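Local structure of membrane-bound lytic murein transglycosylase (Agrobacterium tumefaciens, 2PNW) at residues 299-304 with 357-362; 230-235 with 351-356; 120-125 with 172-177; 106-111 with 192-197. The protein probably cleaves the glycan strands of murein at the MurNAc-GlcNAc linkage without hydrolysis, leaving 1,6-anhydro ends as other lytic transglycosylases do. One frame throughout, in Å; residues are numbered along the deposited sequence.

Interaction 1: 299-304 with 357-362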
loop_
_atom_site.group_PDB
_atom_site.type_symbol
_atom_site.label_atom_id
_atom_site.label_comp_id
_atom_site.label_asym_id
_atom_site.label_seq_id
_atom_site.Cartn_x
_atom_site.Cartn_y
_atom_site.Cartn_z
ATOM N N PRO A 299 2.783 -14.218 -6.201
ATOM C CA PRO A 299 3.485 -14.499 -4.945
ATOM C C PRO A 299 4.932 -14.023 -4.979
ATOM O O PRO A 299 5.611 -14.155 -6.013
ATOM C CB PRO A 299 3.443 -16.052 -4.831
ATOM C CG PRO A 299 2.526 -16.511 -5.963
ATOM C CD PRO A 299 2.628 -15.439 -7.018
ATOM N N PHE A 300 5.381 -13.474 -3.854
ATOM C CA PHE A 300 6.769 -13.068 -3.673
ATOM C C PHE A 300 7.259 -13.692 -2.387
ATOM O O PHE A 300 6.607 -13.526 -1.347
ATOM C CB PHE A 300 6.885 -11.533 -3.509
ATOM C CG PHE A 300 6.723 -10.748 -4.797
ATOM C CD1 PHE A 300 7.830 -10.157 -5.410
ATOM C CD2 PHE A 300 5.466 -10.572 -5.374
ATOM C CE1 PHE A 300 7.682 -9.407 -6.595
ATOM C CE2 PHE A 300 5.306 -9.856 -6.579
ATOM C CZ PHE A 300 6.412 -9.259 -7.177
ATOM N N PHE A 301 8.405 -14.384 -2.444
ATOM C CA PHE A 301 9.066 -14.835 -1.214
ATOM C C PHE A 301 10.086 -13.782 -0.795
ATOM O O PHE A 301 10.969 -13.420 -1.585
ATOM C CB PHE A 301 9.732 -16.206 -1.398
ATOM C CG PHE A 301 10.232 -16.809 -0.094
ATOM C CD1 PHE A 301 9.378 -17.519 0.735
ATOM C CD2 PHE A 301 11.563 -16.651 0.290
ATOM C CE1 PHE A 301 9.836 -18.052 1.954
ATOM C CE2 PHE A 301 12.020 -17.174 1.486
ATOM C CZ PHE A 301 11.168 -17.886 2.312
ATOM N N ILE A 302 9.954 -13.275 0.431
ATOM C CA ILE A 302 10.767 -12.160 0.891
ATOM C C ILE A 302 11.649 -12.655 2.021
ATOM O O ILE A 302 11.150 -13.229 2.990
ATOM C CB ILE A 302 9.893 -10.960 1.365
ATOM C CG1 ILE A 302 8.929 -10.500 0.245
ATOM C CG2 ILE A 302 10.764 -9.816 1.906
ATOM C CD1 ILE A 302 9.627 -10.073 -1.020
ATOM N N HIS A 303 12.958 -12.474 1.864
ATOM C CA HIS A 303 13.927 -12.893 2.875
ATOM C C HIS A 303 14.670 -11.664 3.393
ATOM O O HIS A 303 15.449 -11.055 2.654
ATOM C CB HIS A 303 14.916 -13.916 2.290
ATOM C CG HIS A 303 15.949 -14.381 3.270
ATOM N ND1 HIS A 303 17.291 -14.456 2.957
ATOM C CD2 HIS A 303 15.842 -14.774 4.560
ATOM C CE1 HIS A 303 17.966 -14.888 4.009
ATOM N NE2 HIS A 303 17.112 -15.084 4.998
ATOM N N ALA A 304 14.411 -11.302 4.653
ATOM C CA ALA A 304 14.998 -10.102 5.258
ATOM C C ALA A 304 15.573 -10.496 6.604
ATOM O O ALA A 304 14.928 -10.301 7.637
ATOM C CB ALA A 304 13.947 -8.979 5.412
ATOM N N ASP A 357 16.030 -9.870 0.170
ATOM C CA ASP A 357 16.109 -10.533 -1.129
ATOM C C ASP A 357 14.676 -10.832 -1.576
ATOM O O ASP A 357 13.904 -11.401 -0.797
ATOM C CB ASP A 357 16.917 -11.848 -1.036
ATOM C CG ASP A 357 18.436 -11.611 -0.816
ATOM O OD1 ASP A 357 18.944 -10.522 -1.163
ATOM O OD2 ASP A 357 19.111 -12.533 -0.302
ATOM N N PHE A 358 14.335 -10.441 -2.806
ATOM C CA PHE A 358 12.999 -10.690 -3.393
ATOM C C PHE A 358 13.046 -11.860 -4.370
ATOM O O PHE A 358 13.899 -11.879 -5.248
ATOM C CB PHE A 358 12.530 -9.448 -4.169
ATOM C CG PHE A 358 11.896 -8.385 -3.313
ATOM C CD1 PHE A 358 12.523 -7.927 -2.159
ATOM C CD2 PHE A 358 10.671 -7.835 -3.679
ATOM C CE1 PHE A 358 11.932 -6.944 -1.357
ATOM C CE2 PHE A 358 10.071 -6.833 -2.904
ATOM C CZ PHE A 358 10.702 -6.392 -1.735
ATOM N N TYR A 359 12.143 -12.832 -4.232
ATOM C CA TYR A 359 12.016 -13.905 -5.227
ATOM C C TYR A 359 10.563 -13.913 -5.670
ATOM O O TYR A 359 9.674 -13.969 -4.829
ATOM C CB TYR A 359 12.371 -15.290 -4.650
ATOM C CG TYR A 359 13.714 -15.413 -3.954
ATOM C CD1 TYR A 359 14.820 -15.950 -4.624
ATOM C CD2 TYR A 359 13.878 -15.002 -2.631
ATOM C CE1 TYR A 359 16.053 -16.070 -3.994
ATOM C CE2 TYR A 359 15.122 -15.104 -1.982
ATOM C CZ TYR A 359 16.204 -15.649 -2.674
ATOM O OH TYR A 359 17.431 -15.788 -2.031
ATOM N N ILE A 360 10.312 -13.866 -6.971
ATOM C CA ILE A 360 8.934 -13.907 -7.476
ATOM C C ILE A 360 8.619 -15.337 -7.932
ATOM O O ILE A 360 9.496 -16.042 -8.481
ATOM C CB ILE A 360 8.687 -12.830 -8.602
ATOM C CG1 ILE A 360 7.199 -12.743 -8.977
ATOM C CG2 ILE A 360 9.544 -13.106 -9.853
ATOM C CD1 ILE A 360 6.889 -11.601 -9.986
ATOM N N LEU A 361 7.392 -15.792 -7.687
ATOM C CA LEU A 361 7.001 -17.123 -8.130
ATOM C C LEU A 361 6.135 -16.951 -9.366
ATOM O O LEU A 361 5.041 -16.374 -9.287
ATOM C CB LEU A 361 6.248 -17.891 -7.044
ATOM C CG LEU A 361 6.882 -18.140 -5.663
ATOM C CD1 LEU A 361 6.068 -19.198 -4.916
ATOM C CD2 LEU A 361 8.320 -18.582 -5.758
ATOM N N LEU A 362 6.627 -17.418 -10.512
ATOM C CA LEU A 362 5.853 -17.283 -11.759
ATOM C C LEU A 362 5.053 -18.531 -12.039
ATOM O O LEU A 362 5.575 -19.635 -11.895
ATOM C CB LEU A 362 6.760 -16.980 -12.958
ATOM C CG LEU A 362 7.730 -15.805 -12.835
ATOM C CD1 LEU A 362 8.398 -15.537 -14.165
ATOM C CD2 LEU A 362 6.979 -14.555 -12.363
#

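Interaction 2: 230-235 with 351-356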
loop_
_atom_site.group_PDB
_atom_site.type_symbol
_atom_site.label_atom_id
_atom_site.label_comp_id
_atom_site.label_asym_id
_atom_site.label_seq_id
_atom_site.Cartn_x
_atom_site.Cartn_y
_atom_site.Cartn_z
ATOM N N LYS A 230 20.172 7.403 11.400
ATOM C CA LYS A 230 20.379 6.101 12.046
ATOM C C LYS A 230 19.170 5.616 12.847
ATOM O O LYS A 230 19.016 4.410 13.088
ATOM C CB LYS A 230 21.634 6.123 12.919
ATOM C CG LYS A 230 22.934 6.053 12.105
ATOM C CD LYS A 230 24.149 5.891 13.019
ATOM C CE LYS A 230 25.326 5.250 12.292
ATOM N NZ LYS A 230 26.137 6.226 11.491
ATOM N N THR A 231 18.302 6.540 13.247
ATOM C CA THR A 231 17.182 6.172 14.110
ATOM C C THR A 231 15.818 6.488 13.523
ATOM O O THR A 231 14.802 6.160 14.145
ATOM C CB THR A 231 17.250 6.884 15.477
ATOM O OG1 THR A 231 17.275 8.298 15.269
ATOM C CG2 THR A 231 18.491 6.450 16.261
ATOM N N ILE A 232 15.773 7.144 12.360
ATOM C CA ILE A 232 14.473 7.620 11.868
ATOM C C ILE A 232 13.484 6.460 11.766
ATOM O O ILE A 232 13.849 5.359 11.333
ATOM C CB ILE A 232 14.574 8.442 10.540
ATOM C CG1 ILE A 232 13.211 9.048 10.189
ATOM C CG2 ILE A 232 15.165 7.602 9.390
ATOM C CD1 ILE A 232 13.275 10.170 9.207
ATOM N N SER A 233 12.253 6.708 12.217
ATOM C CA SER A 233 11.144 5.748 12.148
ATOM C C SER A 233 9.844 6.535 12.188
ATOM O O SER A 233 9.870 7.738 12.487
ATOM C CB SER A 233 11.181 4.838 13.378
ATOM O OG SER A 233 11.084 5.623 14.561
ATOM N N MET A 234 8.696 5.889 11.923
ATOM C CA MET A 234 7.404 6.562 12.113
ATOM C C MET A 234 7.347 7.209 13.499
ATOM O O MET A 234 6.866 8.343 13.663
ATOM C CB MET A 234 6.221 5.591 11.940
ATOM C CG MET A 234 4.902 6.176 12.427
ATOM S SD MET A 234 3.375 5.217 12.157
ATOM C CE MET A 234 3.032 4.473 13.730
ATOM N N GLN A 235 7.828 6.477 14.503
ATOM C CA GLN A 235 7.781 6.938 15.901
ATOM C C GLN A 235 8.582 8.234 16.121
ATOM O O GLN A 235 8.089 9.163 16.758
ATOM C CB GLN A 235 8.287 5.833 16.855
ATOM C CG GLN A 235 7.320 4.664 17.050
ATOM C CD GLN A 235 7.537 3.498 16.073
ATOM O OE1 GLN A 235 8.080 3.669 14.976
ATOM N NE2 GLN A 235 7.108 2.299 16.486
ATOM N N THR A 351 9.186 0.820 12.429
ATOM C CA THR A 351 10.636 0.667 12.419
ATOM C C THR A 351 11.171 -0.244 11.294
ATOM O O THR A 351 12.388 -0.455 11.187
ATOM C CB THR A 351 11.147 0.166 13.789
ATOM O OG1 THR A 351 10.543 -1.103 14.099
ATOM C CG2 THR A 351 10.819 1.179 14.902
ATOM N N VAL A 352 10.285 -0.782 10.450
ATOM C CA VAL A 352 10.743 -1.666 9.368
ATOM C C VAL A 352 11.436 -0.828 8.315
ATOM O O VAL A 352 10.858 0.117 7.769
ATOM C CB VAL A 352 9.580 -2.503 8.715
ATOM C CG1 VAL A 352 10.118 -3.372 7.559
ATOM C CG2 VAL A 352 8.895 -3.351 9.761
ATOM N N ARG A 353 12.683 -1.183 8.032
ATOM C CA ARG A 353 13.521 -0.438 7.112
ATOM C C ARG A 353 14.740 -1.335 6.910
ATOM O O ARG A 353 15.789 -1.135 7.539
ATOM C CB ARG A 353 13.870 0.941 7.732
ATOM C CG ARG A 353 14.718 1.854 6.879
ATOM C CD ARG A 353 14.771 3.322 7.401
ATOM N NE ARG A 353 15.131 3.471 8.819
ATOM C CZ ARG A 353 16.375 3.448 9.322
ATOM N NH1 ARG A 353 17.438 3.256 8.541
ATOM N NH2 ARG A 353 16.559 3.614 10.631
ATOM N N ASN A 354 14.592 -2.359 6.067
ATOM C CA ASN A 354 15.545 -3.479 6.071
ATOM C C ASN A 354 15.885 -3.962 4.678
ATOM O O ASN A 354 15.026 -3.967 3.777
ATOM C CB ASN A 354 15.015 -4.683 6.868
ATOM C CG ASN A 354 14.896 -4.418 8.366
ATOM O OD1 ASN A 354 13.919 -3.830 8.829
ATOM N ND2 ASN A 354 15.867 -4.894 9.132
ATOM N N GLU A 355 17.136 -4.380 4.500
ATOM C CA GLU A 355 17.551 -5.044 3.270
ATOM C C GLU A 355 16.808 -6.355 3.129
ATOM O O GLU A 355 16.508 -7.017 4.129
ATOM C CB GLU A 355 19.054 -5.333 3.295
ATOM C CG GLU A 355 19.907 -4.164 2.924
ATOM C CD GLU A 355 21.389 -4.537 2.941
ATOM O OE1 GLU A 355 21.821 -5.349 2.085
ATOM O OE2 GLU A 355 22.109 -4.024 3.822
ATOM N N ALA A 356 16.502 -6.734 1.890
ATOM C CA ALA A 356 15.759 -7.962 1.633
ATOM C C ALA A 356 16.098 -8.545 0.284
ATOM O O ALA A 356 16.400 -7.810 -0.640
ATOM C CB ALA A 356 14.232 -7.698 1.720
#

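Interaction 3: 120-125 with 172-177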
loop_
_atom_site.group_PDB
_atom_site.type_symbol
_atom_site.label_atom_id
_atom_site.label_comp_id
_atom_site.label_asym_id
_atom_site.label_seq_id
_atom_site.Cartn_x
_atom_site.Cartn_y
_atom_site.Cartn_z
ATOM N N ILE A 120 -12.446 14.491 7.203
ATOM C CA ILE A 120 -12.008 13.423 6.324
ATOM C C ILE A 120 -12.986 13.464 5.156
ATOM O O ILE A 120 -14.191 13.430 5.375
ATOM C CB ILE A 120 -12.107 12.059 7.033
ATOM C CG1 ILE A 120 -11.262 12.085 8.319
ATOM C CG2 ILE A 120 -11.622 10.961 6.096
ATOM C CD1 ILE A 120 -11.430 10.827 9.217
ATOM N N TYR A 121 -12.479 13.590 3.922
ATOM C CA TYR A 121 -13.344 13.882 2.776
ATOM C C TYR A 121 -13.536 12.705 1.829
ATOM O O TYR A 121 -12.580 11.968 1.553
ATOM C CB TYR A 121 -12.732 15.014 1.954
ATOM C CG TYR A 121 -12.829 16.391 2.588
ATOM C CD1 TYR A 121 -14.071 17.018 2.778
ATOM C CD2 TYR A 121 -11.665 17.073 2.983
ATOM C CE1 TYR A 121 -14.153 18.315 3.352
ATOM C CE2 TYR A 121 -11.731 18.365 3.563
ATOM C CZ TYR A 121 -12.968 18.977 3.727
ATOM O OH TYR A 121 -13.015 20.249 4.284
ATOM N N ARG A 122 -14.759 12.569 1.301
ATOM C CA ARG A 122 -15.022 11.683 0.159
ATOM C C ARG A 122 -14.552 12.393 -1.097
ATOM O O ARG A 122 -14.248 13.591 -1.067
ATOM C CB ARG A 122 -16.538 11.472 -0.063
ATOM C CG ARG A 122 -17.325 10.819 1.020
ATOM C CD ARG A 122 -18.777 10.612 0.488
ATOM N NE ARG A 122 -19.651 11.774 0.634
ATOM C CZ ARG A 122 -20.085 12.540 -0.364
ATOM N NH1 ARG A 122 -19.747 12.265 -1.626
ATOM N NH2 ARG A 122 -20.901 13.561 -0.114
ATOM N N ARG A 123 -14.556 11.670 -2.226
ATOM C CA ARG A 123 -14.120 12.267 -3.482
ATOM C C ARG A 123 -15.119 13.330 -3.973
ATOM O O ARG A 123 -16.309 13.032 -4.164
ATOM C CB ARG A 123 -13.978 11.168 -4.536
ATOM C CG ARG A 123 -13.416 11.667 -5.859
ATOM C CD ARG A 123 -13.445 10.503 -6.851
ATOM N NE ARG A 123 -12.891 10.916 -8.140
ATOM C CZ ARG A 123 -12.393 10.067 -9.035
ATOM N NH1 ARG A 123 -12.380 8.751 -8.788
ATOM N NH2 ARG A 123 -11.913 10.555 -10.188
ATOM N N PRO A 124 -14.642 14.573 -4.193
ATOM C CA PRO A 124 -15.496 15.640 -4.754
ATOM C C PRO A 124 -15.904 15.272 -6.180
ATOM O O PRO A 124 -15.093 14.710 -6.907
ATOM C CB PRO A 124 -14.554 16.853 -4.802
ATOM C CG PRO A 124 -13.468 16.539 -3.779
ATOM C CD PRO A 124 -13.277 15.062 -3.901
ATOM N N PRO A 125 -17.133 15.637 -6.600
ATOM C CA PRO A 125 -17.600 15.236 -7.938
ATOM C C PRO A 125 -16.811 15.922 -9.077
ATOM O O PRO A 125 -16.861 15.469 -10.225
ATOM C CB PRO A 125 -19.075 15.688 -7.945
ATOM C CG PRO A 125 -19.104 16.850 -6.948
ATOM C CD PRO A 125 -18.129 16.460 -5.874
ATOM N N LEU A 172 -19.230 16.949 2.062
ATOM C CA LEU A 172 -18.254 15.949 1.627
ATOM C C LEU A 172 -17.539 15.186 2.735
ATOM O O LEU A 172 -16.750 14.283 2.452
ATOM C CB LEU A 172 -17.216 16.607 0.699
ATOM C CG LEU A 172 -17.743 17.077 -0.664
ATOM C CD1 LEU A 172 -16.693 17.970 -1.359
ATOM C CD2 LEU A 172 -18.093 15.835 -1.526
ATOM N N GLU A 173 -17.816 15.514 3.999
ATOM C CA GLU A 173 -17.092 14.910 5.110
ATOM C C GLU A 173 -17.680 13.539 5.440
ATOM O O GLU A 173 -18.916 13.387 5.488
ATOM C CB GLU A 173 -17.153 15.821 6.365
ATOM C CG GLU A 173 -16.648 17.275 6.128
ATOM C CD GLU A 173 -17.688 18.246 5.593
ATOM O OE1 GLU A 173 -18.891 17.865 5.432
ATOM O OE2 GLU A 173 -17.294 19.408 5.293
ATOM N N ILE A 174 -16.797 12.569 5.643
ATOM C CA ILE A 174 -17.134 11.243 6.190
ATOM C C ILE A 174 -17.225 11.329 7.722
ATOM O O ILE A 174 -18.129 10.757 8.328
ATOM C CB ILE A 174 -16.055 10.214 5.775
ATOM C CG1 ILE A 174 -16.022 10.059 4.240
ATOM C CG2 ILE A 174 -16.261 8.821 6.470
ATOM C CD1 ILE A 174 -14.798 9.322 3.704
ATOM N N ALA A 175 -16.287 12.061 8.326
ATOM C CA ALA A 175 -16.180 12.251 9.779
ATOM C C ALA A 175 -15.122 13.327 10.044
ATOM O O ALA A 175 -14.493 13.811 9.098
ATOM C CB ALA A 175 -15.792 10.929 10.497
ATOM N N TRP A 176 -14.919 13.666 11.326
ATOM C CA TRP A 176 -13.934 14.661 11.750
ATOM C C TRP A 176 -12.995 14.054 12.763
ATOM O O TRP A 176 -13.440 13.479 13.751
ATOM C CB TRP A 176 -14.627 15.871 12.398
ATOM C CG TRP A 176 -15.147 16.863 11.429
ATOM C CD1 TRP A 176 -14.495 17.994 10.972
ATOM C CD2 TRP A 176 -16.416 16.849 10.791
ATOM N NE1 TRP A 176 -15.291 18.671 10.089
ATOM C CE2 TRP A 176 -16.479 17.991 9.966
ATOM C CE3 TRP A 176 -17.510 15.986 10.844
ATOM C CZ2 TRP A 176 -17.591 18.295 9.209
ATOM C CZ3 TRP A 176 -18.605 16.268 10.073
ATOM C CH2 TRP A 176 -18.642 17.409 9.255
ATOM N N ALA A 177 -11.695 14.178 12.518
ATOM C CA ALA A 177 -10.658 13.674 13.429
ATOM C C ALA A 177 -10.256 14.797 14.404
ATOM O O ALA A 177 -10.582 15.963 14.185
ATOM C CB ALA A 177 -9.444 13.211 12.622
HETATM O O HOH W 1 -15.099 20.732 5.792
HETATM O O HOH W 2 -20.455 12.298 3.359
#

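Interaction 4: 106-111 with 192-197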
loop_
_atom_site.group_PDB
_atom_site.type_symbol
_atom_site.label_atom_id
_atom_site.label_comp_id
_atom_site.label_asym_id
_atom_site.label_seq_id
_atom_site.Cartn_x
_atom_site.Cartn_y
_atom_site.Cartn_z
ATOM N N LEU A 106 -8.358 5.324 13.847
ATOM C CA LEU A 106 -8.417 6.765 14.024
ATOM C C LEU A 106 -9.696 7.168 14.737
ATOM O O LEU A 106 -10.795 6.876 14.255
ATOM C CB LEU A 106 -8.347 7.457 12.659
ATOM C CG LEU A 106 -8.304 8.993 12.615
ATOM C CD1 LEU A 106 -7.004 9.540 13.225
ATOM C CD2 LEU A 106 -8.477 9.515 11.196
ATOM N N GLU A 107 -9.560 7.840 15.889
ATOM C CA GLU A 107 -10.708 8.409 16.584
ATOM C C GLU A 107 -11.325 9.542 15.792
ATOM O O GLU A 107 -10.614 10.470 15.345
ATOM C CB GLU A 107 -10.301 8.936 17.979
ATOM C CG GLU A 107 -9.896 7.809 18.933
ATOM C CD GLU A 107 -9.465 8.326 20.311
ATOM O OE1 GLU A 107 -9.492 9.566 20.558
ATOM O OE2 GLU A 107 -9.086 7.472 21.142
ATOM N N VAL A 108 -12.653 9.491 15.658
ATOM C CA VAL A 108 -13.409 10.511 14.939
ATOM C C VAL A 108 -14.728 10.833 15.612
ATOM O O VAL A 108 -15.119 10.148 16.569
ATOM C CB VAL A 108 -13.690 10.078 13.462
ATOM C CG1 VAL A 108 -12.363 9.824 12.729
ATOM C CG2 VAL A 108 -14.578 8.816 13.416
ATOM N N SER A 109 -15.382 11.879 15.113
ATOM C CA SER A 109 -16.724 12.228 15.478
ATOM C C SER A 109 -17.560 12.515 14.232
ATOM O O SER A 109 -17.053 12.964 13.182
ATOM C CB SER A 109 -16.737 13.457 16.396
ATOM O OG SER A 109 -18.074 13.832 16.699
ATOM N N ALA A 110 -18.855 12.265 14.351
ATOM C CA ALA A 110 -19.792 12.585 13.270
ATOM C C ALA A 110 -20.126 14.083 13.266
ATOM O O ALA A 110 -20.672 14.596 12.299
ATOM C CB ALA A 110 -21.081 11.744 13.419
ATOM N N THR A 111 -19.783 14.762 14.356
ATOM C CA THR A 111 -20.117 16.172 14.519
ATOM C C THR A 111 -18.868 17.011 14.800
ATOM O O THR A 111 -18.079 16.709 15.704
ATOM C CB THR A 111 -21.138 16.398 15.661
ATOM O OG1 THR A 111 -20.594 15.895 16.886
ATOM C CG2 THR A 111 -22.466 15.699 15.366
ATOM N N ALA A 192 -8.037 3.293 6.935
ATOM C CA ALA A 192 -8.115 3.381 8.392
ATOM C C ALA A 192 -9.374 2.724 8.877
ATOM O O ALA A 192 -10.344 2.609 8.123
ATOM C CB ALA A 192 -8.131 4.849 8.824
ATOM N N ARG A 193 -9.357 2.338 10.152
ATOM C CA ARG A 193 -10.589 2.008 10.872
ATOM C C ARG A 193 -10.995 3.213 11.715
ATOM O O ARG A 193 -10.286 3.574 12.637
ATOM C CB ARG A 193 -10.354 0.785 11.761
ATOM C CG ARG A 193 -9.941 -0.428 10.962
ATOM C CD ARG A 193 -10.341 -1.762 11.573
ATOM N NE ARG A 193 -10.486 -1.715 13.033
ATOM C CZ ARG A 193 -11.389 -2.430 13.698
ATOM N NH1 ARG A 193 -12.224 -3.224 13.028
ATOM N NH2 ARG A 193 -11.470 -2.350 15.023
ATOM N N LEU A 194 -12.115 3.848 11.379
ATOM C CA LEU A 194 -12.584 5.020 12.112
ATOM C C LEU A 194 -13.421 4.556 13.312
ATOM O O LEU A 194 -14.341 3.729 13.143
ATOM C CB LEU A 194 -13.429 5.921 11.201
ATOM C CG LEU A 194 -12.831 6.378 9.860
ATOM C CD1 LEU A 194 -13.784 7.369 9.212
ATOM C CD2 LEU A 194 -11.436 7.027 10.118
ATOM N N VAL A 195 -13.102 5.054 14.506
ATOM C CA VAL A 195 -13.842 4.672 15.720
ATOM C C VAL A 195 -14.517 5.913 16.288
ATOM O O VAL A 195 -13.853 6.925 16.581
ATOM C CB VAL A 195 -12.924 4.057 16.801
ATOM C CG1 VAL A 195 -13.772 3.418 17.928
ATOM C CG2 VAL A 195 -12.033 3.006 16.203
ATOM N N PHE A 196 -15.842 5.842 16.429
ATOM C CA PHE A 196 -16.633 6.994 16.861
ATOM C C PHE A 196 -16.840 6.925 18.396
ATOM O O PHE A 196 -16.595 5.884 18.998
ATOM C CB PHE A 196 -17.980 6.976 16.145
ATOM C CG PHE A 196 -17.904 7.314 14.675
ATOM C CD1 PHE A 196 -18.309 8.570 14.223
ATOM C CD2 PHE A 196 -17.459 6.380 13.753
ATOM C CE1 PHE A 196 -18.256 8.896 12.857
ATOM C CE2 PHE A 196 -17.395 6.692 12.376
ATOM C CZ PHE A 196 -17.809 7.951 11.935
ATOM N N PRO A 197 -17.299 8.022 19.022
ATOM C CA PRO A 197 -17.428 8.071 20.484
ATOM C C PRO A 197 -18.481 7.103 21.040
ATOM O O PRO A 197 -18.427 6.742 22.214
ATOM C CB PRO A 197 -17.821 9.531 20.751
ATOM C CG PRO A 197 -17.367 10.275 19.541
ATOM C CD PRO A 197 -17.699 9.303 18.428
#

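Interaction 1: 299-304 with 357-362
Strand 299-304 runs antiparallel to 357-362, their axes 158° apart and 4.6 Å from each other at closest approach, and the hydrogen-bonded pairs Phe301-Tyr359 and His303-Asp357 alternate along the ladder with the non-hydrogen-bonded pairs Phe300-Ile360 and Ile302-Phe358. The shortest rung is Phe301 N to Tyr359 O, 2.7 Å. At the far end Leu361 N bonds to the carbonyl of Pro299, which as an imino acid has no N-H to give back; its ring CD lies 3.4 Å from Leu361 O, a buried carbonyl that has no hydrogen-bonding partner in the model.

The face carrying Phe300, Ile302, Phe358 and Ile360 is wholly apolar. Ile302 CG1 is turned anti to its own carbonyl carbon (chi1 -56°), and a second bend curls CD1 over the middle of the Phe358 ring, 3.5 Å from the centroid and only 7° off the normal. In the other non-hydrogen-bonded pair of this face, Ile360 CG1 covers one face of the Phe300 ring at 4.1 Å from its centroid, while CD1 of the same isoleucine reaches Phe300 CZ at 3.7 Å. Each isoleucine has a flexible ethyl arm whose C-H groups can be set over a ring face, and its apolar bulk suits the buried side of the strands. Leu287 of strand 286-288 packs against this face.

On the reverse face Tyr359 and Phe301 lie side by side, the tyrosine CD2 meeting the phenylalanine at its ring edge, and Pro18 touches Tyr359 and His303. This aromatic-rich antiparallel pair, lying between strands 316-324 and 83-89, is consistent with the wall of the double-psi beta-barrel expected of a 3D domain.

Interaction 2: 230-235 with 351-356
Arg353 reaches across to the carbonyl of Ile232, in the turn that leads into helix 234-243, where Ser233 takes the N-cap position; the contact joins this turn of the MltA-specific insert to the start of strand 353-363, in the 3D domain range, at the surface. Two guanidinium nitrogens converge on that single oxygen: NH2 bonds to Ile232 O at 3.3 Å, using a lone pair in the carbonyl plane, and NE makes a second, weak bond at 3.4 Å to the same Ile232 O. The oxygen stands 26° out of the guanidinium plane, so the grip is slanted. A bend at chi3 (51°), after an extended chi1 and chi2, turns the guanidinium to present this side, and Ile232 CG2 lies over one face of it. Lys230 O sits at its edge, 3.6 Å from NH2.

The helix start is capped by its own side chains, Ser233 OG taking a backbone N of the first turn and Thr236 OG1 accepting Ser233 N, as in a capping box; the backbone of Met234 also bonds to that of Gly350. Arg353 N is taken by Asn354 OD1 at 3.0 Å, and the amide's ND2 goes to Thr306. Gln235 gives its NE2 to Glu347 O, which fixes the side chain's rotation and places OE1 3.7 Å from the methyl CG2 of Thr351; the same methyl meets Ser233 CB at 4.0 Å.

Interaction 3: 120-125 with 172-177
Ile120 O is approached by two donors of the opposite segment: Ile174 N bonds to it at 2.8 Å, nearly along the C=O axis, and Glu173 CA comes to 3.3 Å of the same Ile120 O in a CA-H...O contact. Leu172 O is held alike, by Arg122 N at 2.9 Å and by the CA-H of Tyr121. These two N-H...O bonds flank the non-hydrogen-bonded pair Tyr121-Glu173 of the antiparallel segments, and Ile120 N to Ala175 O adds a third farther along.

Those two side chains lie alongside each other, ring and carboxylate planes 42° apart. A bend at chi2 (86°) lifts the glutamate carboxylate beside the ring, where one water bridges their ends, 2.6 Å from Tyr121 OH and 2.6 Å from Glu173 OE2, to which it donates. The tyrosine thus packs through its ring while its hydroxyl stays hydrated. A second water accepts from Arg122 NE and donates to Glu173 O.

Arg122 packs through its methylenes and bonds through its guanidinium: its CG touches Ile174 CG1 at 3.6 Å, Leu172 CD2 lies over one face of the guanidinium, and NH2 makes a weak bond to Gly171 O. The branched Leu172 also reaches Tyr121 CD1 through CB and Pro124 through its methyls.

The chain turns a corner at Ile174; beyond it Ala177 still bonds to Tyr118 of strand 118-121, while Trp176 bonds to Ser109 of strand 96-109, so the strand lies between the two. Ile120 packs on Leu106, Val108 and, in strand 201-209, Ile204, while Phe260 and Phe261 of strand 259-263 back Tyr121 and Ile174.

Interaction 4: 106-111 with 192-197
Val108 turns CG1 anti to its carbonyl carbon (chi1 -59°), which leaves CG2 in the crowded position between N and C; from there it points at Phe196, whose CG is likewise anti to the carbonyl carbon (chi1 -72°). The two side chains meet in a CH-pi contact, CG2 lying 3.5 Å from the centroid of the Phe196 ring and 5° off the normal. Ala110 N stands at the edge of the same ring, and the methyl Ala110 CB lies 4.1 Å from Phe196 CE1. Val108 CG1 goes instead to Leu194 CD2, at 3.9 Å, a methyl that also touches Leu106 CD2 at 4.0 Å where the two leucines run side by side.

The backbones pair strand 96-109 in parallel with strand 191-195, within the MltA-specific insert region: Leu106 N bonds to Arg193 O, Val195 N to Leu106 O and Val108 N to Val195 O, the last at 3.0 Å. Leu106 packs on helix 180-189, Phe196 on Ala175 of strand 173-177. Beyond Val195, Phe196 CA approaches Val108 O, and Pro197, which has no N-H to offer, brings CD within 3.3 Å of Val108 O. Hydrogen bonding therefore sets the register at the start, whereas farther along aromatic and methyl packing carry the contact, with CA-H...O contacts but no N-H...O bond between the segments.

Overall arrangement
From the N terminus, 106-111 opens interaction 4 and 120-125 opens interaction 3. Interaction 3 closes first, at 172-177, and interaction 4 afterwards at 192-197, so the shorter loop sits wholly within the longer; the two touch where Trp176 O meets Ser109 N, both in the MltA insert region. Next, 230-235 begins interaction 2 and 299-304 begins interaction 1. These cross, closing at 351-356 and 357-362, successive pieces of strand 353-363, with Ala304 packed on Ala356. Interaction 2 thus ties the insert region to the 3D domain, while interaction 1 lies within the latter, its centre about 38 Å from that of interaction 3.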